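Local coordinates for transposon Tn7 transposition protein TnsA (Escherichia coli, PDB 1F1Z), which cleaves the 5' DNA strands at the transposon ends as the endonuclease partner of TnsB in the Tn7 transposase, at residues 43-48 / 178-183; 54-59 / 79-84; 60-65 / 131-136; 125-130 / 159-164. All coordinates share one frame; numbering follows the deposited sequence.

Contact 1: 43-48 / 178-183; sequences RSHRIY and WLYSVK
The guanidinium of Arg43 closes on the backbone carbonyl of Tyr180: NH1 donates to Tyr180 O over 2.8 Å, near the guanidinium plane and at a fairly straight 151°, while NH2 adds a weak second bond to the same oxygen at 3.1 Å. With CG anti to the backbone N, the Arg43 chain reaches that oxygen through a bend at chi3 (50°). NH1 of Arg43 also touches CG2 of Val182 at 3.4 Å. Beside this polar grip the contact turns aromatic. His45 points the edge of its imidazole at the face of Tyr180 in an offset T-shaped pair, with ring centroids 5.3 Å apart and planes at 82°. Ile47 adds an apolar contact, its CD1 3.7 Å from Tyr180 OH.

A second shell fixes these groups. His45 NE2 is hydrogen-bonded to Asp61 OD2, which holds the ring's rotation, and its CE1 lies against one face of the Arg43 guanidinium, toward the rim. The phenol of Tyr180 is bonded to Ala237 O. With an alanine in place of Arg43, the Tyr180 carbonyl would probably lose both guanidinium donors, and His45 CE1 the flat group it rests against.

This is tertiary packing of hairpin 45-48/55-58 on the C-terminal end of helix 170-179, part of the TnsA C-terminal family region. Leu64 of helix 61-72 packs against His45, Ile47 and Tyr180, and helix 227-237 flanks segment 178-183.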
# COMPACT_ATOMS: atom_id res chain seq x y z
N ARG A 43 -6.95 -11.09 1.72
CA ARG A 43 -7.68 -9.93 1.26
C ARG A 43 -6.75 -8.94 0.57
O ARG A 43 -5.59 -8.78 0.96
CB ARG A 43 -8.42 -9.27 2.43
CG ARG A 43 -9.20 -8.02 2.05
CD ARG A 43 -10.23 -7.65 3.12
NE ARG A 43 -9.66 -7.61 4.46
CZ ARG A 43 -10.01 -6.72 5.39
NH1 ARG A 43 -10.92 -5.79 5.11
NH2 ARG A 43 -9.45 -6.76 6.60
N SER A 44 -7.25 -8.32 -0.50
CA SER A 44 -6.51 -7.34 -1.27
C SER A 44 -7.06 -5.94 -0.98
O SER A 44 -8.19 -5.80 -0.49
CB SER A 44 -6.63 -7.65 -2.76
OG SER A 44 -7.97 -7.99 -3.11
N HIS A 45 -6.30 -4.91 -1.32
CA HIS A 45 -6.70 -3.54 -1.06
C HIS A 45 -6.30 -2.59 -2.17
O HIS A 45 -5.23 -2.73 -2.76
CB HIS A 45 -6.05 -3.03 0.22
CG HIS A 45 -6.36 -3.85 1.42
ND1 HIS A 45 -7.43 -3.58 2.24
CD2 HIS A 45 -5.74 -4.93 1.94
CE1 HIS A 45 -7.46 -4.47 3.22
NE2 HIS A 45 -6.45 -5.30 3.06
N ARG A 46 -7.17 -1.62 -2.44
CA ARG A 46 -6.91 -0.60 -3.44
C ARG A 46 -7.04 0.68 -2.63
O ARG A 46 -8.14 1.09 -2.25
CB ARG A 46 -7.95 -0.63 -4.56
CG ARG A 46 -7.95 -1.93 -5.36
CD ARG A 46 -8.75 -1.79 -6.63
NE ARG A 46 -8.06 -0.97 -7.62
CZ ARG A 46 -8.59 0.08 -8.24
NH1 ARG A 46 -9.84 0.46 -7.99
NH2 ARG A 46 -7.86 0.74 -9.14
N ILE A 47 -5.89 1.27 -2.29
CA ILE A 47 -5.85 2.48 -1.47
C ILE A 47 -5.22 3.60 -2.28
O ILE A 47 -4.33 3.37 -3.09
CB ILE A 47 -4.98 2.22 -0.21
CG1 ILE A 47 -5.40 0.91 0.48
CG2 ILE A 47 -5.08 3.38 0.75
CD1 ILE A 47 -6.88 0.84 0.89
N TYR A 48 -5.72 4.81 -2.09
CA TYR A 48 -5.19 5.98 -2.79
C TYR A 48 -3.95 6.49 -2.07
O TYR A 48 -3.81 6.31 -0.86
CB TYR A 48 -6.27 7.07 -2.85
CG TYR A 48 -5.82 8.40 -3.44
CD1 TYR A 48 -5.79 8.60 -4.82
CD2 TYR A 48 -5.44 9.46 -2.60
CE1 TYR A 48 -5.39 9.82 -5.35
CE2 TYR A 48 -5.05 10.67 -3.12
CZ TYR A 48 -5.03 10.85 -4.49
OH TYR A 48 -4.61 12.06 -5.01
N TRP A 178 -9.51 -1.26 13.09
CA TRP A 178 -10.66 -0.37 13.19
C TRP A 178 -11.07 0.09 11.79
O TRP A 178 -12.25 0.09 11.44
CB TRP A 178 -10.36 0.85 14.09
CG TRP A 178 -11.49 1.85 14.11
CD1 TRP A 178 -12.76 1.65 14.59
CD2 TRP A 178 -11.48 3.17 13.55
NE1 TRP A 178 -13.54 2.76 14.36
CE2 TRP A 178 -12.78 3.70 13.72
CE3 TRP A 178 -10.51 3.95 12.91
CZ2 TRP A 178 -13.13 4.98 13.27
CZ3 TRP A 178 -10.86 5.23 12.46
CH2 TRP A 178 -12.16 5.73 12.65
N LEU A 179 -10.08 0.42 10.97
CA LEU A 179 -10.33 0.92 9.63
C LEU A 179 -10.73 -0.10 8.58
O LEU A 179 -11.32 0.27 7.55
CB LEU A 179 -9.12 1.71 9.12
CG LEU A 179 -8.83 3.08 9.75
CD1 LEU A 179 -7.45 3.54 9.36
CD2 LEU A 179 -9.88 4.10 9.32
N TYR A 180 -10.46 -1.38 8.82
CA TYR A 180 -10.76 -2.39 7.81
C TYR A 180 -11.69 -3.56 8.12
O TYR A 180 -11.54 -4.65 7.58
CB TYR A 180 -9.44 -2.88 7.18
CG TYR A 180 -8.71 -1.77 6.46
CD1 TYR A 180 -7.74 -1.00 7.11
CD2 TYR A 180 -9.06 -1.43 5.14
CE1 TYR A 180 -7.14 0.08 6.48
CE2 TYR A 180 -8.46 -0.35 4.50
CZ TYR A 180 -7.51 0.40 5.17
OH TYR A 180 -6.93 1.47 4.54
N SER A 181 -12.66 -3.35 9.00
CA SER A 181 -13.64 -4.39 9.30
C SER A 181 -14.76 -4.13 8.28
O SER A 181 -15.94 -4.27 8.59
CB SER A 181 -14.17 -4.23 10.74
OG SER A 181 -14.46 -2.88 11.06
N VAL A 182 -14.34 -3.80 7.05
CA VAL A 182 -15.20 -3.45 5.91
C VAL A 182 -16.49 -2.74 6.28
O VAL A 182 -17.51 -3.38 6.55
CB VAL A 182 -15.47 -4.65 4.97
CG1 VAL A 182 -16.34 -4.21 3.78
CG2 VAL A 182 -14.16 -5.22 4.47
N LYS A 183 -16.44 -1.41 6.32
CA LYS A 183 -17.61 -0.59 6.65
C LYS A 183 -18.21 -0.02 5.37
O LYS A 183 -19.38 -0.24 5.06
CB LYS A 183 -17.22 0.55 7.61
CG LYS A 183 -16.46 0.11 8.85
CD LYS A 183 -17.14 -1.05 9.59
CE LYS A 183 -18.54 -0.70 10.08
NZ LYS A 183 -19.23 -1.88 10.70

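Contact 2: 54-59 / 79-84; sequences RVHHLL and IREQFP
Arg54 and Glu81 meet from opposite directions, and the guanidinium grips the carboxylate end-on: NH1 of Arg54 bonds OE1 of Glu81 and NH2 bonds OE2, each at 2.8 Å, in a salt bridge whose two planes are 31° apart. NH1 uses the syn lone pair of OE1. His56 crosses Glu81 at about a right angle. Its ND1 reaches Glu81 OE2 at 2.7 Å from above the carboxylate plane, on the face opposite Arg54 NH2, and its NE2 is bonded to Thr52 OG1. The same imidazole carries NH1 of Arg54 over the centre of one face. The fourth donor is His57 N, 3.1 Å from Glu81 OE1, so two bonds grip each buried oxygen.

In this restriction endonuclease fold, strand 55-58 belongs to a two-stranded hairpin and strand 79-81 to the outermost strand 76-84 of the mixed sheet. Their short axes come no closer than 7.7 Å and are inclined at 43°, a gap that the Glu81 side chain spans; its CG is tucked between backbone N and carbonyl carbon (chi1 74°).

At the corner after Glu81, Gln82 NE2 donates to His57 O at 3.2 Å. That nitrogen also bonds OE1 of the active-site Glu63.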
# COMPACT_ATOMS: atom_id res chain seq x y z
N ARG A 54 -2.23 8.14 -7.12
CA ARG A 54 -2.94 7.01 -7.73
C ARG A 54 -3.38 5.98 -6.69
O ARG A 54 -3.06 6.10 -5.51
CB ARG A 54 -2.08 6.33 -8.81
CG ARG A 54 -0.79 5.66 -8.31
CD ARG A 54 -0.11 4.81 -9.39
NE ARG A 54 1.14 4.22 -8.90
CZ ARG A 54 1.21 3.10 -8.18
NH1 ARG A 54 0.10 2.44 -7.87
NH2 ARG A 54 2.37 2.68 -7.72
N VAL A 55 -4.14 4.99 -7.14
CA VAL A 55 -4.61 3.92 -6.27
C VAL A 55 -3.66 2.71 -6.41
O VAL A 55 -3.33 2.28 -7.52
CB VAL A 55 -6.07 3.55 -6.61
CG1 VAL A 55 -6.19 3.11 -8.05
CG2 VAL A 55 -6.56 2.47 -5.69
N HIS A 56 -3.19 2.19 -5.28
CA HIS A 56 -2.24 1.09 -5.25
C HIS A 56 -2.89 -0.27 -4.97
O HIS A 56 -3.90 -0.33 -4.28
CB HIS A 56 -1.16 1.36 -4.19
CG HIS A 56 -0.43 2.65 -4.41
ND1 HIS A 56 0.94 2.70 -4.57
CD2 HIS A 56 -0.86 3.92 -4.51
CE1 HIS A 56 1.31 3.95 -4.77
NE2 HIS A 56 0.23 4.72 -4.73
N HIS A 57 -2.29 -1.34 -5.49
CA HIS A 57 -2.82 -2.69 -5.29
C HIS A 57 -1.99 -3.47 -4.29
O HIS A 57 -0.84 -3.79 -4.55
CB HIS A 57 -2.86 -3.45 -6.60
CG HIS A 57 -3.69 -2.79 -7.65
ND1 HIS A 57 -3.34 -1.60 -8.25
CD2 HIS A 57 -4.87 -3.16 -8.22
CE1 HIS A 57 -4.25 -1.27 -9.14
NE2 HIS A 57 -5.19 -2.20 -9.15
N LEU A 58 -2.59 -3.80 -3.16
CA LEU A 58 -1.91 -4.53 -2.11
C LEU A 58 -2.63 -5.86 -2.05
O LEU A 58 -3.85 -5.91 -2.16
CB LEU A 58 -2.03 -3.76 -0.80
CG LEU A 58 -1.62 -2.31 -1.06
CD1 LEU A 58 -2.15 -1.39 -0.02
CD2 LEU A 58 -0.12 -2.22 -1.16
N LEU A 59 -1.87 -6.95 -1.92
CA LEU A 59 -2.46 -8.28 -1.92
C LEU A 59 -2.70 -8.97 -0.58
O LEU A 59 -3.09 -10.14 -0.55
CB LEU A 59 -1.66 -9.17 -2.86
CG LEU A 59 -1.41 -8.51 -4.22
CD1 LEU A 59 -0.63 -9.44 -5.13
CD2 LEU A 59 -2.74 -8.14 -4.87
N ILE A 79 6.20 5.05 -4.40
CA ILE A 79 5.97 3.69 -3.95
C ILE A 79 5.46 2.94 -5.17
O ILE A 79 4.37 3.21 -5.68
CB ILE A 79 4.91 3.64 -2.83
CG1 ILE A 79 5.37 4.46 -1.63
CG2 ILE A 79 4.68 2.22 -2.38
CD1 ILE A 79 4.29 4.69 -0.61
N ARG A 80 6.31 2.06 -5.70
CA ARG A 80 5.95 1.27 -6.85
C ARG A 80 5.81 -0.18 -6.38
O ARG A 80 6.79 -0.91 -6.26
CB ARG A 80 7.00 1.44 -7.93
CG ARG A 80 6.91 2.79 -8.59
CD ARG A 80 7.96 2.99 -9.64
NE ARG A 80 9.26 3.30 -9.07
CZ ARG A 80 10.40 3.21 -9.74
NH1 ARG A 80 10.38 2.80 -10.99
NH2 ARG A 80 11.55 3.52 -9.15
N GLU A 81 4.58 -0.55 -6.08
CA GLU A 81 4.26 -1.87 -5.56
C GLU A 81 4.25 -2.96 -6.65
O GLU A 81 4.09 -2.66 -7.84
CB GLU A 81 2.93 -1.85 -4.79
CG GLU A 81 1.67 -1.74 -5.63
CD GLU A 81 1.35 -0.34 -6.13
OE1 GLU A 81 0.30 -0.17 -6.78
OE2 GLU A 81 2.12 0.60 -5.86
N GLN A 82 4.39 -4.21 -6.22
CA GLN A 82 4.43 -5.37 -7.11
C GLN A 82 5.37 -5.09 -8.30
O GLN A 82 4.99 -5.22 -9.45
CB GLN A 82 3.03 -5.72 -7.61
CG GLN A 82 1.92 -5.53 -6.57
CD GLN A 82 2.10 -6.37 -5.31
OE1 GLN A 82 2.73 -7.43 -5.32
NE2 GLN A 82 1.51 -5.92 -4.23
N PHE A 83 6.60 -4.70 -7.98
CA PHE A 83 7.60 -4.37 -8.98
C PHE A 83 8.25 -5.65 -9.56
O PHE A 83 8.82 -6.46 -8.82
CB PHE A 83 8.66 -3.48 -8.35
CG PHE A 83 9.64 -2.92 -9.34
CD1 PHE A 83 9.36 -1.73 -9.99
CD2 PHE A 83 10.83 -3.57 -9.60
CE1 PHE A 83 10.26 -1.19 -10.90
CE2 PHE A 83 11.75 -3.05 -10.51
CZ PHE A 83 11.46 -1.85 -11.16
N PRO A 84 8.18 -5.81 -10.89
CA PRO A 84 8.74 -6.97 -11.62
C PRO A 84 10.25 -6.98 -11.72
O PRO A 84 10.89 -5.95 -11.99
CB PRO A 84 8.09 -6.84 -12.99
CG PRO A 84 8.05 -5.34 -13.19
CD PRO A 84 7.58 -4.85 -11.83

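Contact 3: 60-65 / 131-136; sequences SDLELA and VKPAAA. With MG (magnesium ion), chain D.
Glu63 meets Val131 through the methylene stem of its side chain, CG lying 3.9 Å from Val131 CB, and the flat carboxylate beyond is served at its two oxygens by other partners. OE1 accepts from Gln82 NE2 and from Leu59 N; OE2 takes a hydrogen bond from a metal-bound water at 2.6 Å. The geometry is that of a PD-(D/E)XK nuclease centre, in which the strand-end Gln130-Val131-Lys132 faces an acidic residue from helix 61-72; Glu63 and Lys132 are both active-site residues.

Ser60 caps that helix, its OG accepting from Glu63 N and so holding the first turn that presents the glutamate. Leu62, with CG anti to the backbone N (chi1 -154°), places its CG 3.6 Å from CG1 of Val131. Leu62 CD2 packs against Pro133, 3.8 Å from its CA and 4.1 Å from its CB. Val131 N is hydrogen-bonded to Asp114 OD2 on the adjacent strand.

The valine's side chain packs on helix 61-72, while its carbonyl O coordinates magnesium at 2.1 Å, alongside Gln130 OE1 and three waters. Of these waters, one links the ion to Glu63, and another accepts a hydrogen bond from Lys132 NZ at 2.9 Å.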
# COMPACT_ATOMS: atom_id res chain seq x y z
N SER A 60 -2.47 -8.26 0.52
CA SER A 60 -2.71 -8.82 1.85
C SER A 60 -2.77 -7.68 2.87
O SER A 60 -2.34 -6.56 2.59
CB SER A 60 -1.60 -9.81 2.25
OG SER A 60 -0.35 -9.15 2.39
N ASP A 61 -3.30 -7.98 4.05
CA ASP A 61 -3.41 -6.99 5.11
C ASP A 61 -2.01 -6.56 5.55
O ASP A 61 -1.79 -5.41 5.91
CB ASP A 61 -4.16 -7.57 6.32
CG ASP A 61 -5.59 -8.00 5.99
OD1 ASP A 61 -6.24 -8.62 6.86
OD2 ASP A 61 -6.08 -7.72 4.87
N LEU A 62 -1.07 -7.49 5.47
CA LEU A 62 0.31 -7.24 5.86
C LEU A 62 0.93 -6.20 4.90
O LEU A 62 1.61 -5.27 5.35
CB LEU A 62 1.09 -8.56 5.83
CG LEU A 62 2.31 -8.67 6.73
CD1 LEU A 62 2.05 -7.96 8.03
CD2 LEU A 62 2.65 -10.14 6.99
N GLU A 63 0.69 -6.36 3.60
CA GLU A 63 1.21 -5.42 2.62
C GLU A 63 0.56 -4.05 2.82
O GLU A 63 1.19 -3.02 2.60
CB GLU A 63 0.92 -5.92 1.21
CG GLU A 63 1.78 -7.09 0.79
CD GLU A 63 1.51 -7.51 -0.64
OE1 GLU A 63 1.04 -6.67 -1.44
OE2 GLU A 63 1.78 -8.68 -0.98
N LEU A 64 -0.71 -4.06 3.22
CA LEU A 64 -1.46 -2.83 3.46
C LEU A 64 -0.75 -2.10 4.60
O LEU A 64 -0.46 -0.91 4.51
CB LEU A 64 -2.90 -3.16 3.89
CG LEU A 64 -4.10 -2.22 3.65
CD1 LEU A 64 -5.12 -2.47 4.74
CD2 LEU A 64 -3.71 -0.76 3.65
N ALA A 65 -0.47 -2.83 5.66
CA ALA A 65 0.21 -2.26 6.81
C ALA A 65 1.54 -1.63 6.41
O ALA A 65 1.91 -0.58 6.93
CB ALA A 65 0.43 -3.33 7.85
N VAL A 131 7.34 -8.32 1.54
CA VAL A 131 6.47 -8.56 2.68
C VAL A 131 6.07 -10.04 2.73
O VAL A 131 5.60 -10.61 1.72
CB VAL A 131 5.19 -7.69 2.60
CG1 VAL A 131 4.36 -7.85 3.86
CG2 VAL A 131 5.56 -6.23 2.40
N LYS A 132 6.26 -10.66 3.89
CA LYS A 132 5.91 -12.06 4.11
C LYS A 132 5.66 -12.36 5.58
O LYS A 132 6.31 -11.77 6.45
CB LYS A 132 7.01 -13.00 3.59
CG LYS A 132 6.88 -13.29 2.12
CD LYS A 132 7.87 -14.30 1.64
CE LYS A 132 7.66 -14.60 0.16
NZ LYS A 132 6.29 -15.12 -0.13
N PRO A 133 4.64 -13.18 5.88
CA PRO A 133 4.38 -13.50 7.28
C PRO A 133 5.53 -14.36 7.83
O PRO A 133 6.06 -15.23 7.12
CB PRO A 133 3.04 -14.24 7.24
CG PRO A 133 2.88 -14.69 5.82
CD PRO A 133 3.56 -13.64 4.99
N ALA A 134 5.95 -14.10 9.06
CA ALA A 134 7.06 -14.83 9.69
C ALA A 134 7.03 -16.34 9.47
O ALA A 134 8.05 -16.96 9.16
CB ALA A 134 7.12 -14.51 11.16
N ALA A 135 5.85 -16.93 9.59
CA ALA A 135 5.69 -18.37 9.40
C ALA A 135 6.16 -18.86 8.03
O ALA A 135 6.69 -19.96 7.91
CB ALA A 135 4.23 -18.77 9.63
N ALA A 136 6.00 -18.03 7.00
CA ALA A 136 6.39 -18.40 5.64
C ALA A 136 7.87 -18.69 5.46
O ALA A 136 8.28 -19.39 4.54
CB ALA A 136 5.94 -17.33 4.66
MG MG D . 5.14 -11.42 -0.22
O HOH W 1 3.55 -10.22 0.18
O HOH W 2 4.19 -13.22 0.42
O HOH W 3 4.53 -12.22 -2.01

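Contact 4: 125-130 / 159-164; sequences EQFAIQ and PWFIFT. With MG (magnesium ion), chain D.
Ala128 and Gln130 join the strand of Trp160 and Phe161 by parallel pairing. Backbone bonds run Ala128 N to Pro159 O (2.9 Å), Phe161 N to Ala128 O, Gln130 N to Phe161 O (2.9 Å) and Phe163 N to Gln130 O. CA-H...O contacts reinforce them, as from Trp160 CA to Ala128 O at 3.3 Å.

Apolar contacts fall on both faces of the sheet. On one, Ile129 meets the ring of Phe163 at a slant, with Ile129 CD1 3.7 Å from Phe163 CE1 and Ile129 CG2 equally near Phe163 CD1. On the other, the Trp160 indole has Ala128 CB at its edge, 3.8 Å from Trp160 CD1, and Gln130 CB near CZ2 and NE1. Trp160 CG stands anti to its own N (chi1 173°), bringing the indole alongside both neighbours.

Polar side-chain links continue on the tryptophan face. Trp160 NE1 and Gln130 NE2 both bond Glu149 OE2, and Gln130 OE1 coordinates magnesium at 2.2 Å, so Glu149 probably helps to orient this metal ligand from the second shell. A leucine in place of Trp160 would probably leave the Glu149 carboxylate one donor short and Gln130 less firmly positioned.

With helix 140-155 between them, the two strands form a beta-alpha-beta unit; the helix packs on the Trp160 face through Leu146, Arg150 and Trp153, strand 112-119 borders 126-131 antiparallel, and 160-163 is one of the sheet's two outer strands.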
# COMPACT_ATOMS: atom_id res chain seq x y z
N GLU A 125 18.81 6.52 -1.43
CA GLU A 125 17.82 7.11 -2.31
C GLU A 125 16.79 6.14 -2.86
O GLU A 125 15.79 6.56 -3.44
CB GLU A 125 18.52 7.81 -3.48
CG GLU A 125 18.65 9.34 -3.36
CD GLU A 125 19.33 9.80 -2.07
OE1 GLU A 125 18.84 10.78 -1.45
OE2 GLU A 125 20.36 9.22 -1.68
N GLN A 126 17.00 4.85 -2.65
CA GLN A 126 16.10 3.85 -3.19
C GLN A 126 16.30 2.55 -2.41
O GLN A 126 17.42 2.24 -2.01
CB GLN A 126 16.46 3.65 -4.68
CG GLN A 126 15.46 2.89 -5.52
CD GLN A 126 15.79 2.93 -7.01
OE1 GLN A 126 14.96 3.29 -7.84
NE2 GLN A 126 17.02 2.54 -7.35
N PHE A 127 15.22 1.83 -2.15
CA PHE A 127 15.31 0.54 -1.46
C PHE A 127 14.08 -0.31 -1.80
O PHE A 127 13.06 0.23 -2.24
CB PHE A 127 15.48 0.71 0.05
CG PHE A 127 14.31 1.32 0.74
CD1 PHE A 127 13.32 0.51 1.30
CD2 PHE A 127 14.17 2.71 0.83
CE1 PHE A 127 12.22 1.06 1.94
CE2 PHE A 127 13.08 3.27 1.47
CZ PHE A 127 12.10 2.44 2.02
N ALA A 128 14.20 -1.63 -1.63
CA ALA A 128 13.13 -2.57 -1.95
C ALA A 128 12.67 -3.31 -0.71
O ALA A 128 13.46 -3.51 0.23
CB ALA A 128 13.62 -3.57 -3.00
N ILE A 129 11.43 -3.79 -0.74
CA ILE A 129 10.84 -4.51 0.39
C ILE A 129 10.02 -5.71 -0.05
O ILE A 129 9.26 -5.63 -1.01
CB ILE A 129 9.90 -3.59 1.22
CG1 ILE A 129 10.68 -2.40 1.78
CG2 ILE A 129 9.31 -4.37 2.39
CD1 ILE A 129 9.81 -1.41 2.50
N GLN A 130 10.20 -6.83 0.65
CA GLN A 130 9.43 -8.03 0.39
C GLN A 130 8.65 -8.27 1.66
O GLN A 130 9.23 -8.35 2.74
CB GLN A 130 10.30 -9.26 0.08
CG GLN A 130 9.50 -10.59 0.01
CD GLN A 130 8.34 -10.57 -1.00
OE1 GLN A 130 7.19 -10.94 -0.69
NE2 GLN A 130 8.64 -10.14 -2.22
N PRO A 159 19.48 -1.52 -1.39
CA PRO A 159 19.14 -2.18 -0.13
C PRO A 159 17.79 -2.87 -0.23
O PRO A 159 16.85 -2.29 -0.77
CB PRO A 159 19.09 -1.01 0.85
CG PRO A 159 20.07 -0.05 0.29
CD PRO A 159 19.75 -0.09 -1.18
N TRP A 160 17.70 -4.09 0.28
CA TRP A 160 16.47 -4.87 0.24
C TRP A 160 16.22 -5.38 1.65
O TRP A 160 17.16 -5.65 2.40
CB TRP A 160 16.63 -6.04 -0.74
CG TRP A 160 15.50 -7.05 -0.78
CD1 TRP A 160 14.34 -6.96 -1.52
CD2 TRP A 160 15.47 -8.33 -0.15
NE1 TRP A 160 13.61 -8.12 -1.39
CE2 TRP A 160 14.29 -8.98 -0.56
CE3 TRP A 160 16.34 -9.00 0.72
CZ2 TRP A 160 13.95 -10.26 -0.13
CZ3 TRP A 160 16.00 -10.29 1.14
CH2 TRP A 160 14.82 -10.90 0.71
N PHE A 161 14.95 -5.50 2.03
CA PHE A 161 14.60 -5.97 3.36
C PHE A 161 13.32 -6.81 3.35
O PHE A 161 12.53 -6.73 2.41
CB PHE A 161 14.40 -4.77 4.30
CG PHE A 161 15.51 -3.76 4.26
CD1 PHE A 161 15.52 -2.76 3.29
CD2 PHE A 161 16.57 -3.82 5.16
CE1 PHE A 161 16.56 -1.83 3.23
CE2 PHE A 161 17.61 -2.90 5.10
CZ PHE A 161 17.61 -1.90 4.13
N ILE A 162 13.16 -7.63 4.37
CA ILE A 162 11.97 -8.47 4.49
C ILE A 162 11.14 -7.93 5.66
O ILE A 162 11.67 -7.78 6.76
CB ILE A 162 12.32 -9.94 4.81
CG1 ILE A 162 13.08 -10.59 3.65
CG2 ILE A 162 11.06 -10.75 5.11
CD1 ILE A 162 13.40 -12.05 3.88
N PHE A 163 9.88 -7.58 5.41
CA PHE A 163 9.02 -7.10 6.49
C PHE A 163 7.94 -8.14 6.77
O PHE A 163 7.25 -8.62 5.85
CB PHE A 163 8.41 -5.73 6.16
CG PHE A 163 9.36 -4.56 6.36
CD1 PHE A 163 9.01 -3.27 5.93
CD2 PHE A 163 10.62 -4.74 6.94
CE1 PHE A 163 9.89 -2.19 6.08
CE2 PHE A 163 11.51 -3.67 7.10
CZ PHE A 163 11.14 -2.39 6.66
N THR A 164 7.83 -8.52 8.04
CA THR A 164 6.87 -9.53 8.48
C THR A 164 5.94 -8.92 9.52
O THR A 164 6.11 -7.78 9.95
CB THR A 164 7.59 -10.74 9.12
OG1 THR A 164 8.07 -10.40 10.43
CG2 THR A 164 8.77 -11.17 8.26
MG MG D . 5.14 -11.42 -0.22
O HOH W 3 4.53 -12.22 -2.01
O HOH W 2 4.19 -13.22 0.42
O HOH W 1 3.55 -10.22 0.18

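In the fold
Contact 2 is the most buried of the four, its chemistry a buried salt bridge and hydrogen bonds; contacts 1, 3 and 4 are only partly buried. Contacts 1 and 2 share the hairpin 45-48/55-58, which faces segment 178-183 through one strand and the mixed sheet through the other. Contacts 2 and 4 lie on outermost strands of that sheet, 76-84 and 160-163, but only contact 4 is knit by backbone pairing. Contact 3, apolar apart from its metal and waters, touches all the others through helix 61-72 or the end of strand 126-131. Contacts 3 and 4 supply ligands to the same magnesium, whereas in contact 1 the His45 side chain is about 13 Å from a bound magnesium.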